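Long-range contacts in arginase (Thermus thermophilus, PDB 2EF5), which probably catalyses the manganese-dependent hydrolysis of L-arginine to L-ornithine and urea, the final step of the urea cycle: residues R2-G7 with E85-I90; E78-L83 with A104-G109. All blocks are in the same frame, centred on the assembly; numbering follows the deposited sequence.

Contact 1: residues R2-G7 with E85-I90; sequences RVAVVG and EGVFPI
Arg2 O accepts the amide of Phe88 at 2.9 Å, the first of four backbone bonds that pair strands 2-8 and 87-93 as parallel neighbours in the central sheet of the arginase alpha/beta fold. The next three follow in the same register: Ala4 N donates to Phe88 O (2.8 Å), Ile90 N to Ala4 O, and Val6 N to Ile90 O, all within 16° of straight. Ala4, Phe88 and Ile90 thus each use both N and O on this pairing, while Val3 and Val5 turn theirs to strand 41-47, bonding Thr41, Glu43 and Leu45. The tertiary amide nitrogen of Pro89 carries no hydrogen, and its CA-H instead approaches Ala4 O.

At the open end of the pair the Arg2 chain bends at chi3 (-65°), which folds its guanidinium back over Val87, with Val87 CG2 3.6 Å above the guanidinium plane and offset toward its rim. Arg2 NH2 reaches on to Glu85 O in a weak bond of 3.2 Å, bent to 122°. With an alanine in place of Arg2, Val87 CG2 would probably lose the flat group lying over it and Glu85 O this weak donor. On the face of Val3, Val5 and Ile90 the packing is apolar, with Val3 CG1 meeting Ile90 CD1 at 3.8 Å.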
loop_
_atom_site.group_PDB
_atom_site.type_symbol
_atom_site.label_atom_id
_atom_site.label_comp_id
_atom_site.label_asym_id
_atom_site.label_seq_id
_atom_site.Cartn_x
_atom_site.Cartn_y
_atom_site.Cartn_z
ATOM N N ARG A 2 -49.874 -2.855 11.672
ATOM C CA ARG A 2 -50.418 -3.530 10.499
ATOM C C ARG A 2 -49.374 -4.021 9.506
ATOM O O ARG A 2 -48.420 -3.315 9.178
ATOM C CB ARG A 2 -51.396 -2.604 9.772
ATOM C CG ARG A 2 -52.669 -2.280 10.546
ATOM C CD ARG A 2 -53.424 -1.139 9.870
ATOM N NE ARG A 2 -52.648 0.102 9.911
ATOM C CZ ARG A 2 -52.925 1.197 9.205
ATOM N NH1 ARG A 2 -53.971 1.221 8.388
ATOM N NH2 ARG A 2 -52.149 2.267 9.313
ATOM N N VAL A 3 -49.581 -5.238 9.016
ATOM C CA VAL A 3 -48.687 -5.851 8.044
ATOM C C VAL A 3 -49.483 -6.439 6.885
ATOM O O VAL A 3 -50.510 -7.090 7.086
ATOM C CB VAL A 3 -47.848 -6.989 8.683
ATOM C CG1 VAL A 3 -47.100 -7.761 7.604
ATOM C CG2 VAL A 3 -46.871 -6.413 9.682
ATOM N N ALA A 4 -49.006 -6.197 5.671
ATOM C CA ALA A 4 -49.648 -6.730 4.480
ATOM C C ALA A 4 -48.633 -7.619 3.766
ATOM O O ALA A 4 -47.505 -7.202 3.510
ATOM C CB ALA A 4 -50.097 -5.600 3.558
ATOM N N VAL A 5 -49.041 -8.844 3.466
ATOM C CA VAL A 5 -48.183 -9.805 2.778
ATOM C C VAL A 5 -48.687 -10.058 1.364
ATOM O O VAL A 5 -49.859 -10.378 1.161
ATOM C CB VAL A 5 -48.165 -11.160 3.513
ATOM C CG1 VAL A 5 -47.353 -12.172 2.725
ATOM C CG2 VAL A 5 -47.590 -10.990 4.913
ATOM N N VAL A 6 -47.804 -9.910 0.386
ATOM C CA VAL A 6 -48.179 -10.161 -1.000
ATOM C C VAL A 6 -47.107 -11.015 -1.666
ATOM O O VAL A 6 -45.912 -10.805 -1.455
ATOM C CB VAL A 6 -48.354 -8.852 -1.789
ATOM C CG1 VAL A 6 -47.061 -8.067 -1.799
ATOM C CG2 VAL A 6 -48.788 -9.164 -3.206
ATOM N N GLY A 7 -47.538 -11.986 -2.461
ATOM C CA GLY A 7 -46.586 -12.855 -3.130
ATOM C C GLY A 7 -46.434 -12.574 -4.610
ATOM O O GLY A 7 -47.348 -12.069 -5.268
ATOM N N GLU A 85 -50.957 4.231 4.245
ATOM C CA GLU A 85 -49.661 4.394 4.892
ATOM C C GLU A 85 -49.775 3.891 6.346
ATOM O O GLU A 85 -50.845 3.936 6.957
ATOM C CB GLU A 85 -49.213 5.860 4.762
ATOM C CG GLU A 85 -48.916 6.220 3.270
ATOM C CD GLU A 85 -48.391 7.624 3.009
ATOM O OE1 GLU A 85 -49.203 8.578 3.034
ATOM O OE2 GLU A 85 -47.157 7.793 2.834
ATOM N N GLY A 86 -48.686 3.330 6.865
ATOM C CA GLY A 86 -48.696 2.773 8.211
ATOM C C GLY A 86 -48.784 1.257 8.131
ATOM O O GLY A 86 -48.653 0.552 9.133
ATOM N N VAL A 87 -49.024 0.752 6.926
ATOM C CA VAL A 87 -49.105 -0.684 6.721
ATOM C C VAL A 87 -47.751 -1.152 6.193
ATOM O O VAL A 87 -47.287 -0.699 5.142
ATOM C CB VAL A 87 -50.222 -1.055 5.718
ATOM C CG1 VAL A 87 -50.222 -2.556 5.470
ATOM C CG2 VAL A 87 -51.579 -0.627 6.266
ATOM N N PHE A 88 -47.116 -2.047 6.942
ATOM C CA PHE A 88 -45.809 -2.588 6.585
ATOM C C PHE A 88 -45.968 -3.704 5.551
ATOM O O PHE A 88 -46.605 -4.729 5.822
ATOM C CB PHE A 88 -45.126 -3.140 7.842
ATOM C CG PHE A 88 -43.684 -3.515 7.643
ATOM C CD1 PHE A 88 -42.671 -2.729 8.174
ATOM C CD2 PHE A 88 -43.341 -4.667 6.945
ATOM C CE1 PHE A 88 -41.330 -3.091 8.018
ATOM C CE2 PHE A 88 -42.005 -5.039 6.780
ATOM C CZ PHE A 88 -41.001 -4.256 7.314
ATOM N N PRO A 89 -45.394 -3.520 4.352
ATOM C CA PRO A 89 -45.506 -4.547 3.314
ATOM C C PRO A 89 -44.348 -5.538 3.271
ATOM O O PRO A 89 -43.178 -5.150 3.322
ATOM C CB PRO A 89 -45.572 -3.728 2.036
ATOM C CG PRO A 89 -44.570 -2.653 2.323
ATOM C CD PRO A 89 -44.904 -2.254 3.773
ATOM N N ILE A 90 -44.694 -6.816 3.161
ATOM C CA ILE A 90 -43.706 -7.878 3.048
ATOM C C ILE A 90 -44.031 -8.576 1.738
ATOM O O ILE A 90 -45.127 -9.119 1.567
ATOM C CB ILE A 90 -43.814 -8.919 4.171
ATOM C CG1 ILE A 90 -43.528 -8.271 5.526
ATOM C CG2 ILE A 90 -42.822 -10.056 3.903
ATOM C CD1 ILE A 90 -43.663 -9.236 6.697
#

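Contact 2: residues E78-L83 with A104-G109; sequences ERLAAL and AGAARG
Arg108 reaches from just beyond helix 99-107 and sets its guanidinium against Ala81 O at the C-terminal end of helix 66-81. The two helices flank strand 87-93 in the chain, forming a helix-strand-helix unit of the alpha/beta fold. Three residues have the most surface buried here: Arg108, Leu80 and Gly105.

Arg108 is the first residue to leave helical geometry, with positive phi (56°). Its side chain is extended from CG to NE, and this length carries the cationic end across to the other helix. Arg108 NH1 points nearly straight at Ala81 O (171°), which lies at the edge of the guanidinium; the modelled separation of 2.4 Å is very short, so its exact length is doubtful. A second, weak bond runs from NH2 to the same oxygen, but NH2 is crowded against Leu83 in the model and its position is less certain. Outside the pair, Arg108 also touches Glu85.

Deeper in, Leu80 has its CB directed toward 104-109. Leu80 CB rests 4.0 Å from Gly105 C, and Leu80 CD1 is 4.4 Å from Ala106 CB. Gly105 makes the close approach possible: a CB on it would stand only 3.2 Å from Leu80 CB, and the CA atoms of Ala81 and Gly105 come within 4.8 Å. Leu80 also packs on Val91 of the strand beneath.

The contact therefore joins an apolar approach of two helices at Gly105 to a polar rim, where a cationic side chain meets the C-terminal end of a helix, whose partial negative charge would be expected to stabilise the guanidinium.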
loop_
_atom_site.group_PDB
_atom_site.type_symbol
_atom_site.label_atom_id
_atom_site.label_comp_id
_atom_site.label_asym_id
_atom_site.label_seq_id
_atom_site.Cartn_x
_atom_site.Cartn_y
_atom_site.Cartn_z
ATOM N N GLU A 78 -47.987 -0.763 -8.078
ATOM C CA GLU A 78 -49.279 -0.110 -7.885
ATOM C C GLU A 78 -50.013 -0.627 -6.659
ATOM O O GLU A 78 -50.656 0.140 -5.940
ATOM C CB GLU A 78 -50.148 -0.307 -9.125
ATOM C CG GLU A 78 -49.458 0.111 -10.405
ATOM C CD GLU A 78 -50.311 -0.114 -11.632
ATOM O OE1 GLU A 78 -50.863 -1.227 -11.785
ATOM O OE2 GLU A 78 -50.421 0.824 -12.449
ATOM N N ARG A 79 -49.920 -1.934 -6.430
ATOM C CA ARG A 79 -50.575 -2.551 -5.286
ATOM C C ARG A 79 -50.016 -2.020 -3.972
ATOM O O ARG A 79 -50.767 -1.755 -3.036
ATOM C CB ARG A 79 -50.413 -4.072 -5.339
ATOM C CG ARG A 79 -51.118 -4.794 -4.209
ATOM C CD ARG A 79 -52.618 -4.880 -4.437
ATOM N NE ARG A 79 -53.349 -4.998 -3.177
ATOM C CZ ARG A 79 -54.473 -5.690 -3.027
ATOM N NH1 ARG A 79 -54.997 -6.338 -4.060
ATOM N NH2 ARG A 79 -55.081 -5.729 -1.847
ATOM N N LEU A 80 -48.698 -1.861 -3.908
ATOM C CA LEU A 80 -48.050 -1.363 -2.699
ATOM C C LEU A 80 -48.271 0.140 -2.504
ATOM O O LEU A 80 -48.485 0.608 -1.383
ATOM C CB LEU A 80 -46.546 -1.669 -2.738
ATOM C CG LEU A 80 -46.116 -3.145 -2.727
ATOM C CD1 LEU A 80 -44.598 -3.231 -2.713
ATOM C CD2 LEU A 80 -46.690 -3.849 -1.508
ATOM N N ALA A 81 -48.220 0.896 -3.595
ATOM C CA ALA A 81 -48.407 2.341 -3.523
ATOM C C ALA A 81 -49.819 2.671 -3.055
ATOM O O ALA A 81 -50.054 3.715 -2.450
ATOM C CB ALA A 81 -48.149 2.976 -4.887
ATOM N N ALA A 82 -50.754 1.772 -3.329
ATOM C CA ALA A 82 -52.141 1.982 -2.946
ATOM C C ALA A 82 -52.446 1.624 -1.493
ATOM O O ALA A 82 -53.529 1.935 -0.994
ATOM C CB ALA A 82 -53.058 1.194 -3.878
ATOM N N LEU A 83 -51.509 0.971 -0.812
ATOM C CA LEU A 83 -51.730 0.596 0.583
ATOM C C LEU A 83 -51.854 1.812 1.491
ATOM O O LEU A 83 -51.183 2.817 1.283
ATOM C CB LEU A 83 -50.577 -0.280 1.100
ATOM C CG LEU A 83 -50.517 -1.742 0.644
ATOM C CD1 LEU A 83 -49.258 -2.400 1.180
ATOM C CD2 LEU A 83 -51.746 -2.481 1.141
ATOM N N ALA A 104 -39.907 0.485 -5.545
ATOM C CA ALA A 104 -40.531 1.657 -6.151
ATOM C C ALA A 104 -41.918 1.887 -5.561
ATOM O O ALA A 104 -42.312 3.023 -5.300
ATOM C CB ALA A 104 -40.631 1.476 -7.664
ATOM N N GLY A 105 -42.654 0.803 -5.348
ATOM C CA GLY A 105 -43.989 0.917 -4.795
ATOM C C GLY A 105 -43.991 1.287 -3.325
ATOM O O GLY A 105 -44.725 2.185 -2.915
ATOM N N ALA A 106 -43.164 0.606 -2.533
ATOM C CA ALA A 106 -43.076 0.858 -1.093
ATOM C C ALA A 106 -42.463 2.213 -0.748
ATOM O O ALA A 106 -42.691 2.741 0.341
ATOM C CB ALA A 106 -42.271 -0.263 -0.412
ATOM N N ALA A 107 -41.684 2.769 -1.668
ATOM C CA ALA A 107 -41.035 4.053 -1.442
ATOM C C ALA A 107 -42.046 5.195 -1.378
ATOM O O ALA A 107 -41.806 6.213 -0.726
ATOM C CB ALA A 107 -40.016 4.320 -2.538
ATOM N N ARG A 108 -43.171 5.025 -2.065
ATOM C CA ARG A 108 -44.218 6.040 -2.079
ATOM C C ARG A 108 -43.725 7.406 -2.535
ATOM O O ARG A 108 -44.155 8.432 -2.015
ATOM C CB ARG A 108 -44.842 6.172 -0.687
ATOM C CG ARG A 108 -45.557 4.926 -0.234
ATOM C CD ARG A 108 -46.399 5.171 0.996
ATOM N NE ARG A 108 -47.360 4.089 1.152
ATOM C CZ ARG A 108 -48.265 3.773 0.232
ATOM N NH1 ARG A 108 -48.333 4.466 -0.895
ATOM N NH2 ARG A 108 -49.082 2.752 0.425
ATOM N N GLY A 109 -42.814 7.418 -3.500
ATOM C CA GLY A 109 -42.304 8.679 -4.006
ATOM C C GLY A 109 -41.331 9.415 -3.105
ATOM O O GLY A 109 -40.797 10.451 -3.494
#

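Strand 87-93 ties the two contacts together, since helix 66-81 precedes it and helix 99-107 follows it. Their centres lie 11 Å apart, and they touch directly: Pro89 CB meets Leu80 CD2 at 3.7 Å, and Ala4 CB approaches Leu83 CD1, so contact 2 packs on the sheet face bearing Ala4 and Pro89. Both are partly buried, each with an interior part and a more open end. Contact 1 is specified by regular backbone bonding within the sheet; contact 2 relies on close helix packing and one arginine. At the open end Glu85 of contact 1 packs against Arg108 of contact 2, its OE2 3.3 Å from Arg108 CD.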